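Local coordinates for sulfite reductase [ferredoxin] (Mycobacterium tuberculosis, PDB 1ZJ8), which catalyses the ferredoxin-dependent six-electron reduction of sulfite to sulfide, using a siroheme and a [4Fe-4S] cluster, at residues E170-G181 and F212-I223; R347-A358 and K391-L402. One frame throughout, in Å; residues are numbered along the deposited sequence.

Contact 1 (E170-G181 and F212-I223); sequences EACGDCPRVVLG and FADLPRKYKTAI. With SRM (siroheme), chain E.
Arg177 and Lys218 meet near the start of a parallel strand pair, and they illustrate how the orientation of a buried guanidinium can be fixed by its surroundings. The backbone brings them together: Arg177 N donates to Tyr219 O at 2.9 Å, nearly straight. From there the arginine can be followed outward. CB and CG pass beside the same carbonyl, each 3.8 Å from Tyr219 O. CG lies beside the backbone N, and a bend at chi2 (-54°) turns the chain back toward Gly173. Two nitrogens then grip one oxygen side-on, NE at 3.2 Å from Gly173 O and NH2 at 3.3 Å. Both bonds run in the guanidinium plane, which limits rotation of the group. The plane is covered on both faces: Cys172 CA sits over its centre, and opposite it the Lys218 chain crosses, its CB 3.4 Å from Arg177 NH2. Arg177 NH1 comes within 4.2 Å of Lys218 CD. The guanidinium thus packs against the backbone of the residue whose SG is linked covalently to Tyr80.

Farther along, Leu180 N binds Thr221 O at 2.8 Å and Leu180 O receives Ile223 N, while Val179 CG1 packs against Thr221 CG2 and Ile223 CD1. Helix 196-206 touches this patch through Ile199. At the other end Asp174 O takes the amide of Leu215, and Asp174 OD2 makes salt bridges with Arg297 and Lys41.

The strands are the parallel pair of a beta-alpha-beta unit with helix 196-206 as its crossover; Arg217 and Lys218, just before the second strand, and Lys220 within it, line the siroheme pocket.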
loop_
_atom_site.group_PDB
_atom_site.type_symbol
_atom_site.label_atom_id
_atom_site.label_comp_id
_atom_site.label_asym_id
_atom_site.label_seq_id
_atom_site.Cartn_x
_atom_site.Cartn_y
_atom_site.Cartn_z
ATOM N N GLU A 170 -12.200 -8.105 -4.869
ATOM C CA GLU A 170 -10.894 -8.083 -5.526
ATOM C C GLU A 170 -9.911 -7.229 -4.721
ATOM O O GLU A 170 -9.012 -6.595 -5.288
ATOM C CB GLU A 170 -11.012 -7.615 -7.003
ATOM C CG GLU A 170 -11.620 -8.669 -7.977
ATOM C CD GLU A 170 -12.075 -8.107 -9.343
ATOM O OE1 GLU A 170 -12.944 -7.209 -9.379
ATOM O OE2 GLU A 170 -11.602 -8.589 -10.393
ATOM N N ALA A 171 -10.091 -7.233 -3.396
ATOM C CA ALA A 171 -9.194 -6.521 -2.478
ATOM C C ALA A 171 -7.914 -7.328 -2.322
ATOM O O ALA A 171 -6.829 -6.763 -2.163
ATOM C CB ALA A 171 -9.855 -6.310 -1.117
ATOM N N CYS A 172 -8.059 -8.656 -2.346
ATOM C CA CYS A 172 -6.930 -9.599 -2.454
ATOM C C CYS A 172 -7.088 -10.351 -3.799
ATOM O O CYS A 172 -8.084 -10.181 -4.497
ATOM C CB CYS A 172 -6.931 -10.593 -1.251
ATOM S SG CYS A 172 -5.811 -10.326 0.248
ATOM N N GLY A 173 -6.100 -11.165 -4.162
ATOM C CA GLY A 173 -6.247 -12.089 -5.303
ATOM C C GLY A 173 -5.510 -11.735 -6.586
ATOM O O GLY A 173 -4.835 -10.714 -6.676
ATOM N N ASP A 174 -5.652 -12.600 -7.589
ATOM C CA ASP A 174 -5.023 -12.417 -8.910
ATOM C C ASP A 174 -5.905 -11.550 -9.835
ATOM O O ASP A 174 -6.516 -12.049 -10.799
ATOM C CB ASP A 174 -4.748 -13.793 -9.543
ATOM C CG ASP A 174 -3.632 -14.574 -8.828
ATOM O OD1 ASP A 174 -3.184 -14.148 -7.728
ATOM O OD2 ASP A 174 -3.196 -15.620 -9.384
ATOM N N CYS A 175 -5.936 -10.246 -9.519
ATOM C CA CYS A 175 -6.940 -9.296 -10.024
ATOM C C CYS A 175 -6.616 -7.874 -9.531
ATOM O O CYS A 175 -5.733 -7.702 -8.698
ATOM C CB CYS A 175 -8.298 -9.730 -9.497
ATOM S SG CYS A 175 -8.217 -10.124 -7.744
ATOM N N PRO A 176 -7.307 -6.846 -10.053
ATOM C CA PRO A 176 -6.987 -5.454 -9.653
ATOM C C PRO A 176 -7.298 -5.097 -8.201
ATOM O O PRO A 176 -8.432 -5.279 -7.719
ATOM C CB PRO A 176 -7.832 -4.590 -10.611
ATOM C CG PRO A 176 -8.221 -5.508 -11.734
ATOM C CD PRO A 176 -8.356 -6.873 -11.087
ATOM N N ARG A 177 -6.279 -4.580 -7.522
ATOM C CA ARG A 177 -6.399 -4.173 -6.131
ATOM C C ARG A 177 -6.960 -2.765 -6.117
ATOM O O ARG A 177 -7.229 -2.208 -7.176
ATOM C CB ARG A 177 -5.022 -4.223 -5.449
ATOM C CG ARG A 177 -4.298 -5.572 -5.576
ATOM C CD ARG A 177 -5.207 -6.694 -5.073
ATOM N NE ARG A 177 -4.564 -8.001 -4.986
ATOM C CZ ARG A 177 -3.735 -8.382 -4.018
ATOM N NH1 ARG A 177 -3.375 -7.550 -3.030
ATOM N NH2 ARG A 177 -3.232 -9.610 -4.060
ATOM N N VAL A 178 -7.136 -2.199 -4.920
ATOM C CA VAL A 178 -7.473 -0.774 -4.774
ATOM C C VAL A 178 -6.815 0.134 -5.819
ATOM O O VAL A 178 -5.630 0.039 -6.088
ATOM C CB VAL A 178 -7.018 -0.181 -3.405
ATOM C CG1 VAL A 178 -8.120 -0.211 -2.395
ATOM C CG2 VAL A 178 -5.777 -0.864 -2.902
ATOM N N VAL A 179 -7.593 1.044 -6.369
ATOM C CA VAL A 179 -7.040 2.111 -7.156
ATOM C C VAL A 179 -6.687 3.252 -6.208
ATOM O O VAL A 179 -7.560 3.756 -5.496
ATOM C CB VAL A 179 -8.074 2.655 -8.159
ATOM C CG1 VAL A 179 -7.428 3.738 -9.045
ATOM C CG2 VAL A 179 -8.693 1.523 -8.990
ATOM N N LEU A 180 -5.422 3.672 -6.210
ATOM C CA LEU A 180 -4.996 4.774 -5.337
ATOM C C LEU A 180 -5.472 6.136 -5.890
ATOM O O LEU A 180 -5.618 6.318 -7.105
ATOM C CB LEU A 180 -3.479 4.744 -5.121
ATOM C CG LEU A 180 -2.818 3.415 -4.696
ATOM C CD1 LEU A 180 -1.308 3.611 -4.463
ATOM C CD2 LEU A 180 -3.468 2.834 -3.472
ATOM N N GLY A 181 -5.728 7.079 -4.982
ATOM C CA GLY A 181 -6.048 8.461 -5.358
ATOM C C GLY A 181 -5.457 9.498 -4.413
ATOM O O GLY A 181 -5.181 9.196 -3.247
ATOM N N PHE A 212 -11.615 -9.110 -15.873
ATOM C CA PHE A 212 -10.349 -8.863 -15.178
ATOM C C PHE A 212 -10.279 -9.584 -13.832
ATOM O O PHE A 212 -9.445 -9.253 -12.987
ATOM C CB PHE A 212 -10.139 -7.355 -15.001
ATOM C CG PHE A 212 -10.152 -6.610 -16.296
ATOM C CD1 PHE A 212 -9.194 -6.884 -17.266
ATOM C CD2 PHE A 212 -11.136 -5.678 -16.569
ATOM C CE1 PHE A 212 -9.200 -6.220 -18.473
ATOM C CE2 PHE A 212 -11.162 -5.012 -17.787
ATOM C CZ PHE A 212 -10.196 -5.281 -18.739
ATOM N N ALA A 213 -11.126 -10.591 -13.647
ATOM C CA ALA A 213 -11.084 -11.389 -12.436
ATOM C C ALA A 213 -9.989 -12.463 -12.440
ATOM O O ALA A 213 -9.760 -13.087 -11.416
ATOM C CB ALA A 213 -12.450 -12.015 -12.179
ATOM N N ASP A 214 -9.324 -12.696 -13.571
ATOM C CA ASP A 214 -8.271 -13.720 -13.629
ATOM C C ASP A 214 -7.078 -13.203 -14.412
ATOM O O ASP A 214 -7.044 -13.255 -15.660
ATOM C CB ASP A 214 -8.818 -15.025 -14.234
ATOM C CG ASP A 214 -7.797 -16.174 -14.239
ATOM O OD1 ASP A 214 -6.656 -16.002 -13.749
ATOM O OD2 ASP A 214 -8.153 -17.260 -14.746
ATOM N N LEU A 215 -6.105 -12.697 -13.654
ATOM C CA LEU A 215 -4.874 -12.140 -14.210
ATOM C C LEU A 215 -3.675 -12.995 -13.757
ATOM O O LEU A 215 -3.786 -13.801 -12.814
ATOM C CB LEU A 215 -4.695 -10.670 -13.780
ATOM C CG LEU A 215 -5.923 -9.756 -13.760
ATOM C CD1 LEU A 215 -5.511 -8.366 -13.335
ATOM C CD2 LEU A 215 -6.598 -9.694 -15.098
ATOM N N PRO A 216 -2.534 -12.851 -14.453
ATOM C CA PRO A 216 -1.298 -13.525 -14.084
ATOM C C PRO A 216 -0.929 -13.372 -12.609
ATOM O O PRO A 216 -0.331 -14.287 -12.026
ATOM C CB PRO A 216 -0.251 -12.814 -14.946
ATOM C CG PRO A 216 -0.995 -12.325 -16.145
ATOM C CD PRO A 216 -2.386 -12.050 -15.688
ATOM N N ARG A 217 -1.246 -12.207 -12.038
ATOM C CA ARG A 217 -1.077 -11.967 -10.612
ATOM C C ARG A 217 -1.862 -10.741 -10.156
ATOM O O ARG A 217 -2.740 -10.242 -10.881
ATOM C CB ARG A 217 0.407 -11.781 -10.305
ATOM C CG ARG A 217 1.032 -12.942 -9.574
ATOM C CD ARG A 217 2.281 -12.473 -8.825
ATOM N NE ARG A 217 2.679 -13.396 -7.772
ATOM C CZ ARG A 217 1.987 -13.593 -6.659
ATOM N NH1 ARG A 217 0.844 -12.942 -6.420
ATOM N NH2 ARG A 217 2.451 -14.464 -5.781
ATOM N N LYS A 218 -1.552 -10.274 -8.941
ATOM C CA LYS A 218 -2.094 -9.020 -8.424
ATOM C C LYS A 218 -1.666 -7.839 -9.305
ATOM O O LYS A 218 -0.596 -7.870 -9.938
ATOM C CB LYS A 218 -1.674 -8.807 -6.957
ATOM C CG LYS A 218 -0.188 -8.591 -6.716
ATOM C CD LYS A 218 0.105 -8.105 -5.296
ATOM C CE LYS A 218 0.440 -9.243 -4.325
ATOM N NZ LYS A 218 0.555 -8.745 -2.910
ATOM N N TYR A 219 -2.517 -6.808 -9.311
ATOM C CA TYR A 219 -2.414 -5.656 -10.212
ATOM C C TYR A 219 -2.781 -4.353 -9.500
ATOM O O TYR A 219 -3.921 -4.150 -9.097
ATOM C CB TYR A 219 -3.363 -5.865 -11.375
ATOM C CG TYR A 219 -3.291 -4.871 -12.513
ATOM C CD1 TYR A 219 -2.302 -4.961 -13.458
ATOM C CD2 TYR A 219 -4.267 -3.901 -12.680
ATOM C CE1 TYR A 219 -2.257 -4.093 -14.528
ATOM C CE2 TYR A 219 -4.234 -3.031 -13.754
ATOM C CZ TYR A 219 -3.222 -3.134 -14.687
ATOM O OH TYR A 219 -3.159 -2.285 -15.777
ATOM N N LYS A 220 -1.801 -3.471 -9.378
ATOM C CA LYS A 220 -1.900 -2.285 -8.557
ATOM C C LYS A 220 -1.940 -1.023 -9.418
ATOM O O LYS A 220 -1.094 -0.826 -10.313
ATOM C CB LYS A 220 -0.705 -2.222 -7.592
ATOM C CG LYS A 220 -0.816 -3.193 -6.447
ATOM C CD LYS A 220 0.452 -3.256 -5.602
ATOM C CE LYS A 220 0.207 -4.161 -4.384
ATOM N NZ LYS A 220 1.436 -4.619 -3.668
ATOM N N THR A 221 -2.885 -0.149 -9.083
ATOM C CA THR A 221 -3.152 1.035 -9.867
ATOM C C THR A 221 -3.136 2.310 -9.001
ATOM O O THR A 221 -3.645 2.324 -7.859
ATOM C CB THR A 221 -4.495 0.876 -10.611
ATOM O OG1 THR A 221 -4.386 -0.204 -11.547
ATOM C CG2 THR A 221 -4.881 2.141 -11.354
ATOM N N ALA A 222 -2.568 3.378 -9.570
ATOM C CA ALA A 222 -2.573 4.684 -8.946
ATOM C C ALA A 222 -3.002 5.803 -9.920
ATOM O O ALA A 222 -2.460 5.914 -11.020
ATOM C CB ALA A 222 -1.215 4.957 -8.399
ATOM N N ILE A 223 -3.962 6.638 -9.502
ATOM C CA ILE A 223 -4.443 7.763 -10.324
ATOM C C ILE A 223 -4.576 9.075 -9.518
ATOM O O ILE A 223 -5.389 9.128 -8.594
ATOM C CB ILE A 223 -5.802 7.424 -10.956
ATOM C CG1 ILE A 223 -5.659 6.247 -11.928
ATOM C CG2 ILE A 223 -6.368 8.634 -11.695
ATOM C CD1 ILE A 223 -6.963 5.743 -12.452
HETATM FE FE SRM E . 1.169 -6.752 0.617
HETATM C CHA SRM E . 1.253 -10.164 0.746
HETATM C CHB SRM E . 0.353 -6.665 3.865
HETATM C CHC SRM E . 1.044 -3.503 0.477
HETATM C CHD SRM E . 3.865 -6.762 -1.543
HETATM N NA SRM E . 0.674 -8.139 1.970
HETATM C C1A SRM E . 0.640 -9.481 1.817
HETATM C C2A SRM E . -0.112 -10.194 2.897
HETATM C CMA SRM E . -1.508 -10.479 2.434
HETATM C CDA SRM E . 0.620 -11.401 3.416
HETATM C CEA SRM E . 0.180 -12.769 3.002
HETATM O O3A SRM E . 0.236 -13.074 1.807
HETATM O O4A SRM E . -0.239 -13.585 3.837
HETATM C C3A SRM E . -0.099 -9.153 3.964
HETATM C CAA SRM E . -1.359 -9.060 4.756
HETATM C CBA SRM E . -1.119 -10.006 5.902
HETATM C CCA SRM E . -1.826 -9.542 7.134
HETATM O O1A SRM E . -1.834 -8.321 7.403
HETATM O O2A SRM E . -2.409 -10.396 7.845
HETATM C C4A SRM E . 0.309 -7.916 3.238
HETATM N NB SRM E . 0.624 -5.368 1.904
HETATM C C1B SRM E . 0.268 -5.451 3.188
HETATM C C2B SRM E . -0.230 -4.170 3.795
HETATM C CMB SRM E . -1.396 -4.336 4.728
HETATM C CDB SRM E . 0.902 -3.575 4.565
HETATM C CEB SRM E . 0.668 -2.295 5.284
HETATM O O3B SRM E . 0.663 -2.217 6.531
HETATM O O4B SRM E . 0.466 -1.300 4.588
HETATM C C3B SRM E . -0.506 -3.390 2.528
HETATM C CAB SRM E . -1.899 -3.659 2.021
HETATM C CBB SRM E . -2.417 -2.532 1.180
HETATM C CCB SRM E . -3.699 -2.932 0.509
HETATM O O1B SRM E . -4.782 -2.532 0.930
HETATM O O2B SRM E . -3.698 -3.641 -0.492
HETATM C C4B SRM E . 0.418 -4.097 1.575
HETATM N NC SRM E . 2.294 -5.426 -0.226
HETATM C C1C SRM E . 1.987 -4.117 -0.333
HETATM C C2C SRM E . 2.937 -3.378 -1.026
HETATM C CDC SRM E . 3.100 -1.899 -1.133
HETATM C CEC SRM E . 2.385 -1.118 -2.165
HETATM O O3C SRM E . 1.487 -1.659 -2.850
HETATM O O4C SRM E . 2.747 0.060 -2.294
HETATM C C3C SRM E . 3.753 -4.339 -1.542
HETATM C CAC SRM E . 4.914 -3.924 -2.386
HETATM C CBC SRM E . 4.687 -3.353 -3.770
HETATM C CCC SRM E . 4.428 -4.497 -4.735
HETATM O O1C SRM E . 3.348 -5.146 -4.682
HETATM O O2C SRM E . 5.344 -4.767 -5.553
HETATM C C4C SRM E . 3.313 -5.562 -1.108
HETATM N ND SRM E . 2.095 -8.176 -0.482
HETATM C C1D SRM E . 3.256 -7.957 -1.120
HETATM C C2D SRM E . 3.893 -9.192 -1.344
HETATM C CAD SRM E . 4.830 -9.431 -2.514
HETATM C CBD SRM E . 4.261 -9.968 -3.790
HETATM C CCD SRM E . 5.066 -10.122 -5.049
HETATM O O1D SRM E . 4.732 -9.410 -6.023
HETATM O O2D SRM E . 6.033 -10.927 -5.115
HETATM C C3D SRM E . 3.063 -10.164 -0.812
HETATM C CDD SRM E . 3.083 -11.621 -1.189
HETATM C CED SRM E . 2.490 -12.147 -2.478
HETATM O O3D SRM E . 1.752 -11.450 -3.175
HETATM O O4D SRM E . 2.730 -13.297 -2.871
HETATM C C4D SRM E . 1.954 -9.522 -0.285
#

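Contact 2 (R347-A358 and K391-L402); sequences RLKNGLNAVGVA and KLVILDIPDALL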
loop_
_atom_site.group_PDB
_atom_site.type_symbol
_atom_site.label_atom_id
_atom_site.label_comp_id
_atom_site.label_asym_id
_atom_site.label_seq_id
_atom_site.Cartn_x
_atom_site.Cartn_y
_atom_site.Cartn_z
ATOM N N ARG A 347 -4.895 24.719 3.180
ATOM C CA ARG A 347 -6.028 25.446 2.652
ATOM C C ARG A 347 -6.526 24.771 1.367
ATOM O O ARG A 347 -5.742 24.249 0.558
ATOM C CB ARG A 347 -5.635 26.902 2.380
ATOM C CG ARG A 347 -6.756 27.810 1.872
ATOM C CD ARG A 347 -7.861 28.067 2.902
ATOM N NE ARG A 347 -7.346 28.800 4.059
ATOM C CZ ARG A 347 -7.995 28.990 5.212
ATOM N NH1 ARG A 347 -9.226 28.531 5.403
ATOM N NH2 ARG A 347 -7.404 29.657 6.193
ATOM N N LEU A 348 -7.846 24.820 1.187
ATOM C CA LEU A 348 -8.524 24.109 0.121
ATOM C C LEU A 348 -9.235 25.051 -0.839
ATOM O O LEU A 348 -9.590 26.176 -0.464
ATOM C CB LEU A 348 -9.517 23.153 0.757
ATOM C CG LEU A 348 -8.831 22.161 1.690
ATOM C CD1 LEU A 348 -9.858 21.172 2.219
ATOM C CD2 LEU A 348 -7.724 21.438 0.968
ATOM N N LYS A 349 -9.428 24.574 -2.074
ATOM C CA LYS A 349 -10.226 25.283 -3.066
ATOM C C LYS A 349 -11.601 25.662 -2.507
ATOM O O LYS A 349 -12.123 26.681 -2.903
ATOM C CB LYS A 349 -10.374 24.442 -4.335
ATOM C CG LYS A 349 -9.105 24.296 -5.188
ATOM C CD LYS A 349 -9.181 23.064 -6.164
ATOM C CE LYS A 349 -10.224 23.240 -7.321
ATOM N NZ LYS A 349 -11.662 23.258 -6.877
ATOM N N ASN A 350 -12.186 24.827 -1.632
ATOM C CA ASN A 350 -13.396 25.158 -0.844
ATOM C C ASN A 350 -13.309 26.526 -0.175
ATOM O O ASN A 350 -14.314 27.193 0.072
ATOM C CB ASN A 350 -13.574 24.169 0.331
ATOM C CG ASN A 350 -14.244 22.891 -0.062
ATOM O OD1 ASN A 350 -14.986 22.836 -1.047
ATOM N ND2 ASN A 350 -14.005 21.841 0.713
ATOM N N GLY A 351 -12.095 26.893 0.201
ATOM C CA GLY A 351 -11.893 27.931 1.191
ATOM C C GLY A 351 -11.819 27.389 2.605
ATOM O O GLY A 351 -11.454 28.123 3.513
ATOM N N LEU A 352 -12.171 26.117 2.795
ATOM C CA LEU A 352 -12.060 25.476 4.094
ATOM C C LEU A 352 -10.656 24.875 4.291
ATOM O O LEU A 352 -9.712 25.237 3.590
ATOM C CB LEU A 352 -13.148 24.405 4.248
ATOM C CG LEU A 352 -14.573 24.919 4.029
ATOM C CD1 LEU A 352 -15.593 23.782 4.192
ATOM C CD2 LEU A 352 -14.875 26.103 4.947
ATOM N N ASN A 353 -10.501 23.976 5.263
ATOM C CA ASN A 353 -9.213 23.364 5.528
ATOM C C ASN A 353 -9.232 21.867 5.476
ATOM O O ASN A 353 -10.225 21.235 5.799
ATOM C CB ASN A 353 -8.724 23.738 6.919
ATOM C CG ASN A 353 -8.482 25.207 7.068
ATOM O OD1 ASN A 353 -7.421 25.732 6.686
ATOM N ND2 ASN A 353 -9.473 25.896 7.637
ATOM N N ALA A 354 -8.098 21.301 5.096
ATOM C CA ALA A 354 -7.815 19.880 5.296
ATOM C C ALA A 354 -6.776 19.688 6.412
ATOM O O ALA A 354 -5.773 20.394 6.468
ATOM C CB ALA A 354 -7.282 19.253 4.000
ATOM N N VAL A 355 -6.991 18.689 7.249
ATOM C CA VAL A 355 -6.123 18.401 8.385
ATOM C C VAL A 355 -5.666 16.949 8.269
ATOM O O VAL A 355 -6.489 16.044 8.273
ATOM C CB VAL A 355 -6.917 18.604 9.707
ATOM C CG1 VAL A 355 -6.124 18.177 10.930
ATOM C CG2 VAL A 355 -7.353 20.047 9.817
ATOM N N GLY A 356 -4.364 16.720 8.139
ATOM C CA GLY A 356 -3.831 15.344 8.088
ATOM C C GLY A 356 -3.233 14.927 9.425
ATOM O O GLY A 356 -2.519 15.706 10.066
ATOM N N VAL A 357 -3.512 13.704 9.847
ATOM C CA VAL A 357 -3.016 13.223 11.127
ATOM C C VAL A 357 -2.208 11.968 10.947
ATOM O O VAL A 357 -2.419 11.199 10.012
ATOM C CB VAL A 357 -4.127 12.903 12.140
ATOM C CG1 VAL A 357 -4.710 14.170 12.690
ATOM C CG2 VAL A 357 -5.213 12.024 11.532
ATOM N N ALA A 358 -1.294 11.756 11.881
ATOM C CA ALA A 358 -0.309 10.690 11.768
ATOM C C ALA A 358 -0.430 9.764 12.950
ATOM O O ALA A 358 0.024 10.090 14.038
ATOM C CB ALA A 358 1.128 11.255 11.714
ATOM N N LYS A 391 -1.860 7.116 6.714
ATOM C CA LYS A 391 -2.306 8.284 7.463
ATOM C C LYS A 391 -3.750 8.579 7.121
ATOM O O LYS A 391 -4.336 7.921 6.260
ATOM C CB LYS A 391 -1.388 9.471 7.164
ATOM C CG LYS A 391 -0.027 9.387 7.928
ATOM C CD LYS A 391 1.195 9.257 7.033
ATOM C CE LYS A 391 2.512 9.011 7.820
ATOM N NZ LYS A 391 2.897 7.601 8.112
ATOM N N LEU A 392 -4.358 9.532 7.815
ATOM C CA LEU A 392 -5.698 9.968 7.410
ATOM C C LEU A 392 -5.865 11.471 7.416
ATOM O O LEU A 392 -5.332 12.157 8.281
ATOM C CB LEU A 392 -6.806 9.305 8.244
ATOM C CG LEU A 392 -6.498 8.682 9.599
ATOM C CD1 LEU A 392 -7.809 8.253 10.296
ATOM C CD2 LEU A 392 -5.585 7.481 9.465
ATOM N N VAL A 393 -6.632 11.960 6.444
ATOM C CA VAL A 393 -6.939 13.379 6.375
ATOM C C VAL A 393 -8.438 13.645 6.267
ATOM O O VAL A 393 -9.143 12.974 5.518
ATOM C CB VAL A 393 -6.092 14.102 5.277
ATOM C CG1 VAL A 393 -5.363 13.106 4.399
ATOM C CG2 VAL A 393 -6.918 15.085 4.466
ATOM N N ILE A 394 -8.896 14.632 7.040
ATOM C CA ILE A 394 -10.292 15.094 7.076
ATOM C C ILE A 394 -10.451 16.386 6.284
ATOM O O ILE A 394 -9.726 17.331 6.540
ATOM C CB ILE A 394 -10.731 15.476 8.517
ATOM C CG1 ILE A 394 -10.194 14.508 9.580
ATOM C CG2 ILE A 394 -12.255 15.561 8.616
ATOM C CD1 ILE A 394 -10.817 13.152 9.542
ATOM N N LEU A 395 -11.424 16.462 5.379
ATOM C CA LEU A 395 -11.653 17.688 4.609
ATOM C C LEU A 395 -12.777 18.577 5.177
ATOM O O LEU A 395 -13.512 18.177 6.078
ATOM C CB LEU A 395 -11.974 17.320 3.162
ATOM C CG LEU A 395 -11.108 16.266 2.500
ATOM C CD1 LEU A 395 -11.554 16.107 1.079
ATOM C CD2 LEU A 395 -9.668 16.670 2.552
ATOM N N ASP A 396 -12.902 19.781 4.616
ATOM C CA ASP A 396 -14.015 20.691 4.892
ATOM C C ASP A 396 -14.104 21.099 6.355
ATOM O O ASP A 396 -15.198 21.137 6.917
ATOM C CB ASP A 396 -15.335 20.063 4.468
ATOM C CG ASP A 396 -15.236 19.304 3.148
ATOM O OD1 ASP A 396 -14.217 19.453 2.440
ATOM O OD2 ASP A 396 -16.182 18.541 2.836
ATOM N N ILE A 397 -12.953 21.378 6.969
ATOM C CA ILE A 397 -12.892 21.937 8.318
ATOM C C ILE A 397 -12.856 23.472 8.190
ATOM O O ILE A 397 -11.860 24.034 7.697
ATOM C CB ILE A 397 -11.614 21.451 9.131
ATOM C CG1 ILE A 397 -11.455 19.928 9.105
ATOM C CG2 ILE A 397 -11.664 21.912 10.580
ATOM C CD1 ILE A 397 -12.710 19.143 9.443
ATOM N N PRO A 398 -13.931 24.158 8.622
ATOM C CA PRO A 398 -13.871 25.619 8.655
ATOM C C PRO A 398 -12.953 26.158 9.763
ATOM O O PRO A 398 -12.746 25.494 10.781
ATOM C CB PRO A 398 -15.325 26.037 8.888
ATOM C CG PRO A 398 -15.947 24.888 9.575
ATOM C CD PRO A 398 -15.234 23.648 9.080
ATOM N N ASP A 399 -12.411 27.357 9.539
ATOM C CA ASP A 399 -11.460 27.981 10.457
ATOM C C ASP A 399 -11.943 28.058 11.902
ATOM O O ASP A 399 -11.177 27.796 12.829
ATOM C CB ASP A 399 -11.088 29.393 9.980
ATOM C CG ASP A 399 -10.099 29.383 8.836
ATOM O OD1 ASP A 399 -9.438 28.360 8.647
ATOM O OD2 ASP A 399 -9.972 30.400 8.126
ATOM N N ALA A 400 -13.198 28.432 12.103
ATOM C CA ALA A 400 -13.754 28.545 13.452
ATOM C C ALA A 400 -13.600 27.258 14.295
ATOM O O ALA A 400 -13.379 27.308 15.506
ATOM C CB ALA A 400 -15.223 28.925 13.360
ATOM N N LEU A 401 -13.722 26.114 13.637
ATOM C CA LEU A 401 -13.832 24.832 14.299
ATOM C C LEU A 401 -12.522 24.073 14.284
ATOM O O LEU A 401 -12.424 22.969 14.837
ATOM C CB LEU A 401 -14.918 24.020 13.576
ATOM C CG LEU A 401 -16.302 24.696 13.580
ATOM C CD1 LEU A 401 -17.284 24.017 12.652
ATOM C CD2 LEU A 401 -16.854 24.753 15.009
ATOM N N LEU A 402 -11.519 24.650 13.632
ATOM C CA LEU A 402 -10.262 23.944 13.394
ATOM C C LEU A 402 -9.604 23.535 14.686
ATOM O O LEU A 402 -9.353 22.367 14.907
ATOM C CB LEU A 402 -9.285 24.810 12.593
ATOM C CG LEU A 402 -7.981 24.182 12.076
ATOM C CD1 LEU A 402 -8.272 22.953 11.245
ATOM C CD2 LEU A 402 -7.212 25.181 11.225
#
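Asn353 and Ile397 form a hydrogen-bonded pair at one end of two antiparallel strands, 353-357 and 392-397, whose directions differ by 166°. Val355 with Ile394 and Val357 with Leu392 continue the pairing, but the register slips by one residue between Asn353 and Val355. Asp396 and Ile397 both face Asn353 there, a G1 bulge in which Asp396 takes a positive phi (61°).

Beside the bulge, polar side chains tie the strands to the chain that follows. With CG set beside its own backbone N, Asn353 brings its amide back over the partner strand. Asn353 ND2 donates to Ile397 O at 3.0 Å, from the face opposite to that used by Asn353 N, and to Asp399 OD1 at 2.7 Å, on the anti side of the carboxylate. Arg347 meets that carboxylate end-on in a salt bridge, with Arg347 NH2 3.3 Å from Asp399 OD2 on its syn lone pair and Arg347 NH1 3.3 Å from Asp399 OD1. The guanidinium and carboxylate planes stand 79° apart, so the two-nitrogen grip is not coplanar. Asn353 OD1 lies over the centre of the guanidinium, and Gly351 O takes a further bond from NH1.

Apolar groups line both faces of the pair. Val355 CG2 lies 4.2 Å from Ile397 CG1 and also touches Leu402 CD1; Ala354 CB meets Leu395 CD2 at 3.8 Å.

Within the sheet, strand 344-347 flanks 353-357 and strand 384-386 flanks 392-397. Helix 399-411 packs on Val355, Val357 and Ile397, and helix 366-379 on Ile394 and Ile397.

In the fold
Both contacts pair neighbouring strands, yet they share no element and lie in different parts of the fold, their centres about 30 Å apart and their nearest atoms about 9 Å. Contact 1 is the deeper, about 12 Å from the centre of the chain, with no exposed residue among those that touch; contact 2 lies about 23 Å out, buried along its strands but exposed at the end that carries its salt bridge. Position and chemistry go together. In contact 1, parallel strands bring basic side chains to a cofactor, whereas contact 2 is antiparallel packing inside a ferredoxin-like half domain, away from the siroheme and cluster sites, with Arg347 and Asp399 paired across it near the surface.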